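Serine protease pet (Escherichia coli, PDB 4OM9) is an autotransporter-secreted enterotoxin of enteroaggregative strains that acts as a serine protease, with host alpha-fodrin its probable target. Local coordinates at residues Y66-A71 against L225-G230; N260-N265 against V296-G301; T618-L623 against I640-S645; L709-A714 against M725-G730; N872-V877 against K907-T912. All blocks are in the same frame, centred on the assembly; numbering follows the deposited sequence.

The five contacts follow one another along the chain and illustrate how an elongated passenger domain is assembled. Contact 1 lies within the N-terminal protease domain, where strands from two separate sheets meet. Contact 2 pairs the first coils of the beta-helix; its centre is about 34 Å from that of contact 1, and the nearest atoms of the two are about 9 Å apart. Contact 3 is an antiparallel excursion beside the beta-helix, about 55 Å from contact 2 between centres. Contact 4 packs the interior of a later coil, and contact 5, among irregular segments near the C-terminus, lies about 94 Å from contact 1 between centres, far from the protease domain.

Contact 1 (Y66-A71 against L225-G230); sequences YAVTVA and LGTTHG
Thr227 turns its hydroxyl into the position between the backbone N and the carbonyl carbon (chi1 52°), which leaves CG2 beside its own N, while Val68 swings CG1 opposite its N (chi1 170°). These two rotations bring a hydroxyl to one carbonyl oxygen and set two methyls against each other. Thr227 OG1 donates to Thr69 O at 2.9 Å, the hydrogen bond that ties the strands. The donor comes in well above the carbonyl plane, with a C=O...donor angle of 112°, so it meets the pi side of the carbonyl and not a lone pair. Beside this bond the two side chains cross at about a right angle, and Val68 CG1 lies 3.4 Å from Thr227 CG2, tighter than ordinary van der Waals contact. Val70 CG2 reaches Thr228 O at 3.6 Å and also brushes Thr227 OG1 at 3.7 Å, so Val68 packs on the methyl of Thr227 and Val70 beside its hydroxyl. Thr69 and Thr228 turn away from the contact, and their hydroxyls bond to Ala58 O and Ser210 O respectively. His229 borders the contact, its ND1 held by Asp101, which also pairs through its backbone with Ala71. The axes of the strands approach to 6.1 Å, too far for sheet pairing, and the joining is by side chains, one of them bonded to a backbone carbonyl. Strand 66-70 belongs to one antiparallel sheet and strand 221-232 to the other, as expected of the two packed beta barrels of the chymotrypsin-like PA-clan protease fold.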
# COMPACT_ATOMS: atom_id res chain seq x y z
N TYR A 66 -35.86 0.66 2.19
CA TYR A 66 -36.46 1.08 0.91
C TYR A 66 -35.56 0.97 -0.32
O TYR A 66 -34.33 1.10 -0.25
CB TYR A 66 -36.98 2.52 1.04
CG TYR A 66 -38.06 2.65 2.10
CD1 TYR A 66 -39.32 2.09 1.90
CD2 TYR A 66 -37.81 3.29 3.30
CE1 TYR A 66 -40.31 2.20 2.86
CE2 TYR A 66 -38.77 3.39 4.27
CZ TYR A 66 -40.03 2.85 4.05
OH TYR A 66 -41.00 2.97 5.03
N ALA A 67 -36.21 0.69 -1.43
CA ALA A 67 -35.58 0.52 -2.72
C ALA A 67 -36.55 1.00 -3.81
O ALA A 67 -37.76 1.09 -3.60
CB ALA A 67 -35.21 -0.91 -2.96
N VAL A 68 -35.98 1.28 -4.97
CA VAL A 68 -36.72 1.84 -6.09
C VAL A 68 -36.42 1.03 -7.34
O VAL A 68 -35.28 0.59 -7.56
CB VAL A 68 -36.35 3.32 -6.31
CG1 VAL A 68 -36.91 3.82 -7.60
CG2 VAL A 68 -36.92 4.16 -5.20
N THR A 69 -37.45 0.80 -8.13
CA THR A 69 -37.30 0.05 -9.35
C THR A 69 -38.40 0.47 -10.36
O THR A 69 -38.88 1.60 -10.36
CB THR A 69 -37.34 -1.47 -9.06
OG1 THR A 69 -37.03 -2.21 -10.25
CG2 THR A 69 -38.71 -1.94 -8.46
N VAL A 70 -38.79 -0.44 -11.24
CA VAL A 70 -39.84 -0.11 -12.16
C VAL A 70 -41.00 -1.06 -11.86
O VAL A 70 -40.78 -2.11 -11.24
CB VAL A 70 -39.31 -0.19 -13.61
CG1 VAL A 70 -40.05 -1.21 -14.44
CG2 VAL A 70 -39.31 1.19 -14.21
N ALA A 71 -42.22 -0.65 -12.23
CA ALA A 71 -43.45 -1.36 -11.82
C ALA A 71 -43.66 -2.68 -12.55
O ALA A 71 -44.02 -3.67 -11.93
CB ALA A 71 -44.70 -0.45 -12.02
N LEU A 225 -31.30 9.61 -10.79
CA LEU A 225 -32.23 10.27 -11.73
C LEU A 225 -33.58 9.58 -11.78
O LEU A 225 -34.65 10.22 -11.77
CB LEU A 225 -31.65 10.31 -13.15
CG LEU A 225 -32.61 10.89 -14.22
CD1 LEU A 225 -32.49 12.40 -14.28
CD2 LEU A 225 -32.36 10.31 -15.63
N GLY A 226 -33.52 8.25 -11.83
CA GLY A 226 -34.72 7.45 -11.90
C GLY A 226 -34.35 6.00 -12.17
O GLY A 226 -33.24 5.59 -11.85
N THR A 227 -35.27 5.26 -12.77
CA THR A 227 -35.11 3.82 -12.98
C THR A 227 -35.47 3.47 -14.41
O THR A 227 -36.38 4.06 -15.02
CB THR A 227 -35.98 3.00 -11.99
OG1 THR A 227 -37.33 3.44 -12.05
CG2 THR A 227 -35.49 3.20 -10.60
N THR A 228 -34.77 2.48 -14.95
CA THR A 228 -34.87 2.21 -16.37
C THR A 228 -36.19 1.57 -16.79
O THR A 228 -36.54 0.49 -16.33
CB THR A 228 -33.72 1.31 -16.81
OG1 THR A 228 -32.50 1.98 -16.50
CG2 THR A 228 -33.79 1.02 -18.29
N HIS A 229 -36.89 2.24 -17.70
CA HIS A 229 -38.24 1.83 -18.13
C HIS A 229 -38.29 0.98 -19.40
O HIS A 229 -39.01 -0.01 -19.45
CB HIS A 229 -39.13 3.04 -18.34
CG HIS A 229 -40.44 2.70 -18.97
ND1 HIS A 229 -41.51 2.21 -18.25
CD2 HIS A 229 -40.86 2.76 -20.26
CE1 HIS A 229 -42.53 1.99 -19.06
NE2 HIS A 229 -42.16 2.31 -20.29
N GLY A 230 -37.57 1.40 -20.44
CA GLY A 230 -37.57 0.64 -21.69
C GLY A 230 -36.72 1.24 -22.79
O GLY A 230 -36.07 2.25 -22.59

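Contact 2 (N260-N265 against V296-G301); sequences NVNIDN and VFSGGG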
# COMPACT_ATOMS: atom_id res chain seq x y z
N ASN A 260 -44.98 7.12 15.42
CA ASN A 260 -44.18 7.89 16.35
C ASN A 260 -44.42 7.47 17.81
O ASN A 260 -45.55 7.35 18.26
CB ASN A 260 -44.47 9.39 16.16
CG ASN A 260 -43.96 9.92 14.82
OD1 ASN A 260 -44.73 10.38 13.97
ND2 ASN A 260 -42.65 9.84 14.62
N VAL A 261 -43.34 7.24 18.54
CA VAL A 261 -43.48 7.00 19.97
C VAL A 261 -42.69 8.05 20.73
O VAL A 261 -41.46 8.05 20.72
CB VAL A 261 -43.00 5.62 20.38
CG1 VAL A 261 -43.36 5.37 21.83
CG2 VAL A 261 -43.63 4.56 19.48
N ASN A 262 -43.42 8.96 21.34
CA ASN A 262 -42.83 10.01 22.14
C ASN A 262 -42.63 9.55 23.57
O ASN A 262 -43.57 9.54 24.37
CB ASN A 262 -43.69 11.27 22.10
CG ASN A 262 -43.72 11.89 20.72
OD1 ASN A 262 -42.69 12.33 20.21
ND2 ASN A 262 -44.90 11.91 20.11
N ILE A 263 -41.40 9.16 23.87
CA ILE A 263 -41.07 8.63 25.18
C ILE A 263 -40.66 9.77 26.11
O ILE A 263 -41.03 9.78 27.28
CB ILE A 263 -39.96 7.58 25.09
CG1 ILE A 263 -40.35 6.48 24.11
CG2 ILE A 263 -39.66 6.98 26.47
CD1 ILE A 263 -39.41 5.31 24.14
N ASP A 264 -39.91 10.72 25.56
CA ASP A 264 -39.60 11.97 26.26
C ASP A 264 -39.03 11.74 27.66
O ASP A 264 -39.53 12.30 28.64
CB ASP A 264 -40.85 12.85 26.37
CG ASP A 264 -41.46 13.16 25.01
OD1 ASP A 264 -41.49 12.27 24.14
OD2 ASP A 264 -41.91 14.31 24.81
N ASN A 265 -37.99 10.91 27.75
CA ASN A 265 -37.32 10.59 29.01
C ASN A 265 -38.16 9.77 29.99
O ASN A 265 -37.71 9.47 31.09
CB ASN A 265 -36.85 11.86 29.72
CG ASN A 265 -35.59 12.44 29.10
OD1 ASN A 265 -34.95 11.80 28.26
ND2 ASN A 265 -35.22 13.64 29.53
N VAL A 296 -40.92 4.47 15.82
CA VAL A 296 -39.97 5.57 15.70
C VAL A 296 -39.96 6.32 17.02
O VAL A 296 -40.84 7.15 17.28
CB VAL A 296 -40.33 6.50 14.54
CG1 VAL A 296 -39.28 7.57 14.36
CG2 VAL A 296 -40.49 5.69 13.26
N PHE A 297 -38.95 6.02 17.84
CA PHE A 297 -38.83 6.54 19.19
C PHE A 297 -38.18 7.91 19.23
O PHE A 297 -37.25 8.17 18.50
CB PHE A 297 -38.02 5.58 20.06
CG PHE A 297 -38.62 4.20 20.16
CD1 PHE A 297 -39.79 3.99 20.87
CD2 PHE A 297 -38.01 3.12 19.55
CE1 PHE A 297 -40.34 2.74 20.98
CE2 PHE A 297 -38.56 1.86 19.64
CZ PHE A 297 -39.74 1.66 20.35
N SER A 298 -38.68 8.79 20.10
CA SER A 298 -38.09 10.12 20.21
C SER A 298 -38.11 10.60 21.66
O SER A 298 -38.91 10.14 22.46
CB SER A 298 -38.82 11.10 19.31
OG SER A 298 -40.21 11.09 19.58
N GLY A 299 -37.20 11.51 21.98
CA GLY A 299 -37.15 12.13 23.29
C GLY A 299 -36.24 11.45 24.29
O GLY A 299 -35.98 11.99 25.36
N GLY A 300 -35.74 10.26 23.94
CA GLY A 300 -34.95 9.47 24.86
C GLY A 300 -35.86 8.73 25.83
O GLY A 300 -37.09 8.81 25.72
N GLY A 301 -35.28 8.00 26.78
CA GLY A 301 -36.07 7.33 27.79
C GLY A 301 -35.86 5.84 27.84
O GLY A 301 -34.91 5.31 27.27
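Strands 260-262 and 296-298 pair in parallel at the start of the right-handed beta-helix, the first being the outermost strand of its sheet and the second its neighbour one coil on. The pairing is in step: Asn260, Val261 and Asn262 lie opposite Val296, Phe297 and Ser298. Val261 bonds to the neighbouring strand through both its N and its O, Val261 N giving a bond to Val296 O at 2.8 Å and Val261 O receiving Ser298 N at 2.9 Å. Matched residues therefore lie on the same face, coil upon coil. On one face Val261 and Phe297 lie side by side, pointing the same way, with Val261 CB 3.6 Å from Phe297 CD1. Ile263, just past the strand, crosses obliquely to the same ring atom, its CD1 reaching Phe297 CD1 at 3.5 Å; Phe316 meets the ring edge-to-face and Phe318 packs against it too, so the phenyl belongs to an aromatic cluster in the beta-helix. The opposite face carries Asn260, Val296, Asn262 and Ser298. As the coils turn the corner, the bonding persists through Ile263 N to Ser298 O at 3.0 Å and Asn265 N to Gly300 O. Gly299 and Gly301 bring their backbones close to the other coil, Gly301 CA lying 3.8 Å from Ile263 CG2. Ser298 OG, placed by chi1 55° over its own backbone, comes to rest 2.8 Å from Asn262 OD1.

Contact 3 (T618-L623 against I640-S645); sequences TAYIDL and IKSGDS
Tyr620 points its ring across the paired strand, CG being set opposite the carbonyl carbon and beside the backbone N (chi1 -58°). Tyr620 CB starts near the main chain, 4.0 Å from Lys641 O. The ring then passes alongside Ser642: Tyr620 CD2 lies 3.5 Å from Ser642 CB, and Tyr620 CE2 keeps almost the same distance from that carbon. Tyr620 CE2 is also 3.9 Å from Ser642 OG, and beyond it the ring runs on to the phenol OH. At its edge, in the plane of the ring, stands Ile640, whose CG2 is 3.9 Å from Tyr620 CD2. Ser642 thus approaches obliquely and Ile640 at the edge. Thr618 continues the row, its CG2 touching Ser642 CB at 4.0 Å. Beneath, the backbones pair antiparallel. Ile621 and Lys641 form a hydrogen-bonded pair, with Ile621 N to Lys641 O and Lys641 N to Ile621 O both 2.8 Å; Ala619 N bonds to Gly643 O at 3.1 Å, whereas the return bond from Gly643 N is weak. On the other side Lys641, bent at chi2 and chi4, slants past Leu623, whose CD1 lies 3.8 Å from Lys641 NZ. This two-stranded sheet branches from the beta-helix between strands 611-614 and 649-652. Its Ala619 and Ile621 face settles on Trp576 of strand 576-583, while Tyr620 and Ile640 rest on Ile472 of strand 471-473.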
# COMPACT_ATOMS: atom_id res chain seq x y z
N THR A 618 9.12 -12.53 -4.52
CA THR A 618 7.91 -13.32 -4.41
C THR A 618 6.78 -12.49 -3.83
O THR A 618 6.88 -11.94 -2.73
CB THR A 618 8.14 -14.56 -3.55
OG1 THR A 618 9.31 -15.24 -4.01
CG2 THR A 618 6.93 -15.49 -3.63
N ALA A 619 5.71 -12.38 -4.60
CA ALA A 619 4.53 -11.66 -4.14
C ALA A 619 3.33 -12.60 -4.12
O ALA A 619 3.32 -13.62 -4.81
CB ALA A 619 4.27 -10.45 -5.02
N TYR A 620 2.34 -12.26 -3.31
CA TYR A 620 1.18 -13.12 -3.11
C TYR A 620 -0.10 -12.43 -3.55
O TYR A 620 -0.30 -11.24 -3.34
CB TYR A 620 1.07 -13.55 -1.65
CG TYR A 620 2.32 -14.28 -1.16
CD1 TYR A 620 3.48 -13.57 -0.86
CD2 TYR A 620 2.34 -15.66 -1.03
CE1 TYR A 620 4.62 -14.22 -0.44
CE2 TYR A 620 3.48 -16.32 -0.60
CZ TYR A 620 4.61 -15.58 -0.31
OH TYR A 620 5.76 -16.19 0.11
N ILE A 621 -0.99 -13.19 -4.18
CA ILE A 621 -2.31 -12.66 -4.49
C ILE A 621 -3.37 -13.65 -4.02
O ILE A 621 -3.08 -14.85 -3.84
CB ILE A 621 -2.51 -12.36 -5.99
CG1 ILE A 621 -2.44 -13.65 -6.81
CG2 ILE A 621 -1.47 -11.37 -6.47
CD1 ILE A 621 -2.76 -13.44 -8.31
N ASP A 622 -4.58 -13.12 -3.86
CA ASP A 622 -5.73 -13.85 -3.33
C ASP A 622 -6.75 -13.93 -4.45
O ASP A 622 -7.27 -12.91 -4.89
CB ASP A 622 -6.26 -13.12 -2.08
CG ASP A 622 -7.58 -13.70 -1.52
OD1 ASP A 622 -8.01 -14.80 -1.93
OD2 ASP A 622 -8.16 -13.04 -0.63
N LEU A 623 -7.03 -15.13 -4.93
CA LEU A 623 -8.02 -15.31 -5.97
C LEU A 623 -9.46 -14.91 -5.56
O LEU A 623 -10.34 -14.81 -6.41
CB LEU A 623 -8.01 -16.75 -6.45
CG LEU A 623 -6.71 -17.13 -7.18
CD1 LEU A 623 -6.76 -18.58 -7.67
CD2 LEU A 623 -6.45 -16.17 -8.35
N ILE A 640 -4.67 -18.60 -2.29
CA ILE A 640 -3.48 -17.81 -2.47
C ILE A 640 -2.59 -18.35 -3.58
O ILE A 640 -2.31 -19.55 -3.65
CB ILE A 640 -2.68 -17.73 -1.16
CG1 ILE A 640 -3.45 -16.91 -0.14
CG2 ILE A 640 -1.32 -17.10 -1.39
CD1 ILE A 640 -2.90 -17.03 1.23
N LYS A 641 -2.15 -17.46 -4.46
CA LYS A 641 -1.09 -17.80 -5.41
C LYS A 641 0.11 -16.89 -5.21
O LYS A 641 -0.02 -15.74 -4.77
CB LYS A 641 -1.59 -17.70 -6.85
CG LYS A 641 -2.62 -18.77 -7.20
CD LYS A 641 -2.04 -20.16 -6.96
CE LYS A 641 -3.12 -21.17 -6.57
NZ LYS A 641 -4.14 -21.36 -7.63
N SER A 642 1.28 -17.42 -5.52
CA SER A 642 2.48 -16.63 -5.44
C SER A 642 3.36 -16.91 -6.64
O SER A 642 3.22 -17.92 -7.31
CB SER A 642 3.23 -16.92 -4.13
OG SER A 642 3.48 -18.30 -3.99
N GLY A 643 4.28 -15.99 -6.90
CA GLY A 643 5.23 -16.13 -7.98
C GLY A 643 6.06 -14.87 -8.06
O GLY A 643 5.86 -13.93 -7.31
N ASP A 644 7.02 -14.87 -8.97
CA ASP A 644 7.82 -13.69 -9.20
C ASP A 644 6.96 -12.51 -9.63
O ASP A 644 6.10 -12.63 -10.52
CB ASP A 644 8.88 -13.98 -10.26
CG ASP A 644 9.89 -15.03 -9.82
OD1 ASP A 644 10.16 -15.12 -8.60
OD2 ASP A 644 10.41 -15.76 -10.68
N SER A 645 7.17 -11.37 -8.99
CA SER A 645 6.54 -10.14 -9.44
C SER A 645 7.36 -9.00 -8.89
O SER A 645 7.22 -8.64 -7.72
CB SER A 645 5.08 -10.03 -8.99
OG SER A 645 4.47 -8.89 -9.57

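Contact 4 (L709-A714 against M725-G730); sequences LTLTGA and MFYAAG
Thr712 folds its hydroxyl onto the next residue, OG1 donating to Gly713 O at 2.9 Å, and its main chain lies beside the end of Tyr727. A further bond links OG1 to Ser694 OG, so the hydroxyl has two partners, the second weak. Across the contact stands the ring of Tyr727. Leu711 presses on one face of the ring in a CH-pi contact: its CB is 3.6 Å from the ring centroid, 21° off the normal and offset toward the rim, with Tyr727 CE2 the nearest ring atom at 3.3 Å. The methyls extend the cover, Leu711 CD2 lying 3.9 Å from Tyr727 CE1 and Leu711 CD1 4.0 Å from Tyr727 CG. Leu711 CG lies anti to the carbonyl carbon (chi1 -48°), which carries the two methyls over the ring as well. The phenol oxygen ends against the Thr712 peptide, but that region is crowded in the model and the bond there is doubtful. Met725 lies next to it, poorly ordered. Leu711 and Tyr727 both point into the interior of the beta-helix: strand 708-712 pairs in parallel with 690-693 and 740-744 on one face, strand 725-729 with 697-699 and 747-755 on another.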
# COMPACT_ATOMS: atom_id res chain seq x y z
N LEU A 709 25.71 1.35 -3.51
CA LEU A 709 25.86 1.50 -2.07
C LEU A 709 26.56 2.83 -1.74
O LEU A 709 27.69 3.10 -2.18
CB LEU A 709 26.64 0.33 -1.47
CG LEU A 709 26.92 0.40 0.03
CD1 LEU A 709 25.59 0.43 0.86
CD2 LEU A 709 27.79 -0.76 0.44
N THR A 710 25.86 3.65 -0.97
CA THR A 710 26.37 4.96 -0.60
C THR A 710 26.41 5.12 0.91
O THR A 710 25.44 4.82 1.61
CB THR A 710 25.51 6.07 -1.21
OG1 THR A 710 25.40 5.86 -2.62
CG2 THR A 710 26.14 7.42 -0.95
N LEU A 711 27.54 5.59 1.41
CA LEU A 711 27.74 5.74 2.84
C LEU A 711 28.07 7.19 3.17
O LEU A 711 29.02 7.76 2.62
CB LEU A 711 28.84 4.80 3.30
CG LEU A 711 28.69 3.37 2.78
CD1 LEU A 711 29.89 2.52 3.17
CD2 LEU A 711 27.40 2.77 3.32
N THR A 712 27.27 7.81 4.03
CA THR A 712 27.38 9.24 4.29
C THR A 712 27.15 9.58 5.74
O THR A 712 26.50 8.82 6.46
CB THR A 712 26.34 10.08 3.51
OG1 THR A 712 25.09 10.01 4.21
CG2 THR A 712 26.15 9.58 2.09
N GLY A 713 27.64 10.74 6.16
CA GLY A 713 27.37 11.26 7.49
C GLY A 713 25.89 11.45 7.70
O GLY A 713 25.12 11.44 6.75
N ALA A 714 25.48 11.63 8.96
CA ALA A 714 24.08 11.89 9.24
C ALA A 714 23.70 13.25 8.67
O ALA A 714 24.03 14.29 9.24
CB ALA A 714 23.80 11.83 10.73
N MET A 725 29.71 9.96 11.11
CA MET A 725 29.59 8.62 11.71
C MET A 725 30.54 7.58 11.08
O MET A 725 31.34 7.92 10.21
CB MET A 725 28.13 8.14 11.63
CG MET A 725 27.33 8.63 10.43
SD MET A 725 27.63 7.66 8.96
CE MET A 725 29.08 8.47 8.28
N PHE A 726 30.47 6.32 11.51
CA PHE A 726 31.42 5.30 11.06
C PHE A 726 30.80 4.13 10.28
O PHE A 726 29.64 3.78 10.48
CB PHE A 726 32.19 4.69 12.24
CG PHE A 726 32.49 5.65 13.35
CD1 PHE A 726 33.14 6.84 13.10
CD2 PHE A 726 32.15 5.33 14.65
CE1 PHE A 726 33.43 7.71 14.13
CE2 PHE A 726 32.43 6.20 15.69
CZ PHE A 726 33.07 7.39 15.43
N TYR A 727 31.60 3.51 9.43
CA TYR A 727 31.22 2.25 8.81
C TYR A 727 32.35 1.24 8.92
O TYR A 727 33.36 1.36 8.23
CB TYR A 727 30.86 2.44 7.34
CG TYR A 727 29.79 3.47 7.09
CD1 TYR A 727 28.45 3.14 7.20
CD2 TYR A 727 30.13 4.77 6.74
CE1 TYR A 727 27.47 4.09 6.97
CE2 TYR A 727 29.17 5.72 6.50
CZ TYR A 727 27.84 5.37 6.62
OH TYR A 727 26.87 6.33 6.39
N ALA A 728 32.18 0.25 9.78
CA ALA A 728 33.14 -0.84 9.88
C ALA A 728 32.54 -2.12 9.29
O ALA A 728 31.38 -2.45 9.56
CB ALA A 728 33.55 -1.07 11.33
N ALA A 729 33.34 -2.81 8.48
CA ALA A 729 32.99 -4.15 8.03
C ALA A 729 34.21 -5.05 8.17
O ALA A 729 35.09 -5.06 7.31
CB ALA A 729 32.50 -4.12 6.59
N GLY A 730 34.26 -5.79 9.27
CA GLY A 730 35.39 -6.64 9.58
C GLY A 730 35.72 -7.62 8.47
O GLY A 730 36.90 -7.92 8.23

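Contact 5 (N872-V877 against K907-T912); sequences NNLLLV and KTETQT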
# COMPACT_ATOMS: atom_id res chain seq x y z
N ASN A 872 50.21 19.99 -10.23
CA ASN A 872 50.55 20.23 -8.81
C ASN A 872 51.07 18.99 -8.07
O ASN A 872 52.26 18.70 -8.12
CB ASN A 872 49.35 20.80 -8.05
CG ASN A 872 49.58 22.23 -7.59
OD1 ASN A 872 50.18 22.46 -6.54
ND2 ASN A 872 49.12 23.19 -8.38
N ASN A 873 50.18 18.30 -7.36
CA ASN A 873 50.52 17.10 -6.58
C ASN A 873 51.55 17.33 -5.48
O ASN A 873 52.02 18.45 -5.27
CB ASN A 873 51.01 15.98 -7.50
CG ASN A 873 49.97 15.57 -8.52
OD1 ASN A 873 48.83 16.03 -8.48
ND2 ASN A 873 50.35 14.69 -9.44
N LEU A 874 51.90 16.25 -4.78
CA LEU A 874 52.83 16.30 -3.65
C LEU A 874 53.31 14.92 -3.22
O LEU A 874 52.70 14.30 -2.35
CB LEU A 874 52.17 16.99 -2.45
CG LEU A 874 52.63 18.42 -2.15
CD1 LEU A 874 52.34 18.77 -0.70
CD2 LEU A 874 54.11 18.60 -2.49
N LEU A 875 54.40 14.45 -3.81
CA LEU A 875 54.94 13.14 -3.45
C LEU A 875 55.92 13.26 -2.28
O LEU A 875 57.13 13.34 -2.47
CB LEU A 875 55.63 12.49 -4.65
CG LEU A 875 55.88 10.98 -4.60
CD1 LEU A 875 55.59 10.35 -5.96
CD2 LEU A 875 57.30 10.66 -4.17
N LEU A 876 55.47 12.93 -1.04
CA LEU A 876 56.24 12.91 0.30
C LEU A 876 56.80 11.58 1.05
O LEU A 876 57.10 10.65 0.36
CB LEU A 876 55.42 13.70 1.31
CG LEU A 876 55.18 15.16 0.96
CD1 LEU A 876 56.46 15.75 0.44
CD2 LEU A 876 54.07 15.34 -0.05
N VAL A 877 56.96 11.52 2.42
CA VAL A 877 57.64 10.38 3.21
C VAL A 877 57.79 10.27 4.80
O VAL A 877 57.82 11.31 5.42
CB VAL A 877 59.14 10.38 2.91
CG1 VAL A 877 59.47 9.98 1.48
CG2 VAL A 877 59.76 11.71 3.32
N LYS A 907 55.23 18.71 -8.62
CA LYS A 907 55.98 19.97 -8.66
C LYS A 907 56.76 20.30 -7.37
O LYS A 907 56.39 19.87 -6.28
CB LYS A 907 55.03 21.13 -8.99
CG LYS A 907 55.74 22.40 -9.48
CD LYS A 907 54.79 23.59 -9.55
CE LYS A 907 55.55 24.86 -9.93
NZ LYS A 907 54.64 26.03 -10.05
N THR A 908 57.83 21.08 -7.53
CA THR A 908 58.72 21.43 -6.42
C THR A 908 58.14 22.50 -5.50
O THR A 908 58.18 23.69 -5.81
CB THR A 908 60.09 21.91 -6.94
OG1 THR A 908 60.59 21.00 -7.92
CG2 THR A 908 61.08 22.02 -5.79
N GLU A 909 57.61 22.05 -4.36
CA GLU A 909 57.08 22.94 -3.34
C GLU A 909 57.94 22.87 -2.08
O GLU A 909 57.86 21.90 -1.33
CB GLU A 909 55.63 22.58 -3.01
CG GLU A 909 54.73 22.37 -4.23
CD GLU A 909 54.34 23.67 -4.91
OE1 GLU A 909 53.72 23.61 -5.99
OE2 GLU A 909 54.64 24.75 -4.36
N THR A 910 58.76 23.89 -1.86
CA THR A 910 59.66 23.90 -0.70
C THR A 910 58.92 24.29 0.58
O THR A 910 59.21 25.32 1.19
CB THR A 910 60.85 24.85 -0.92
OG1 THR A 910 60.37 26.17 -1.23
CG2 THR A 910 61.73 24.35 -2.06
N GLN A 911 57.97 23.45 0.98
CA GLN A 911 57.24 23.62 2.23
C GLN A 911 56.69 22.27 2.70
O GLN A 911 55.51 21.96 2.53
CB GLN A 911 56.10 24.63 2.08
CG GLN A 911 55.38 24.97 3.38
CD GLN A 911 56.30 25.61 4.40
OE1 GLN A 911 57.18 26.39 4.06
NE2 GLN A 911 56.09 25.27 5.67
N THR A 912 57.57 21.46 3.29
CA THR A 912 57.21 20.12 3.74
C THR A 912 57.38 19.96 5.24
O THR A 912 58.50 19.92 5.75
CB THR A 912 58.04 19.04 3.03
OG1 THR A 912 57.79 19.08 1.61
CG2 THR A 912 57.69 17.65 3.55
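Asn872 and Glu909 meet with side chains crossing at about a right angle, yet their flat ends are nearly parallel, amide and carboxylate planes 1° apart. The carboxylate is brought round by a bend at chi2 (-75°), so that its end lies beside the amide across the gap. Leu874 meets the same glutamate in another way: it also crosses at about a right angle, but only the aliphatic part is touched, Leu874 CD2 standing 4.2 Å from Glu909 CG. Farther along, Leu876 and Thr912 slide past each other in opposite directions. Leu876 CD1 reaches both branches of the threonine, 3.8 Å from Thr912 OG1 and the same from Thr912 CG2, which puts the methyl over the fork of that side chain. Lys907 behaves differently, its extended chain leading away while CB stays 3.8 Å from Asn872 O. The backbones are tied at this end by Lys907 N donating to Asn872 O at 3.0 Å. From there the two segments spread apart, from 5.4 Å between the CA atoms of Asn872 and Lys907 to 8.0 Å between those of Leu876 and Thr912. Neither is a regular strand; they lie near the C-terminal end of the passenger domain, after strand 794-796, where the chain probably continues the beta-helix. One main-chain bond and thin apolar touches, with charged ends at the margin, imply a loose surface association rather than a sealed core.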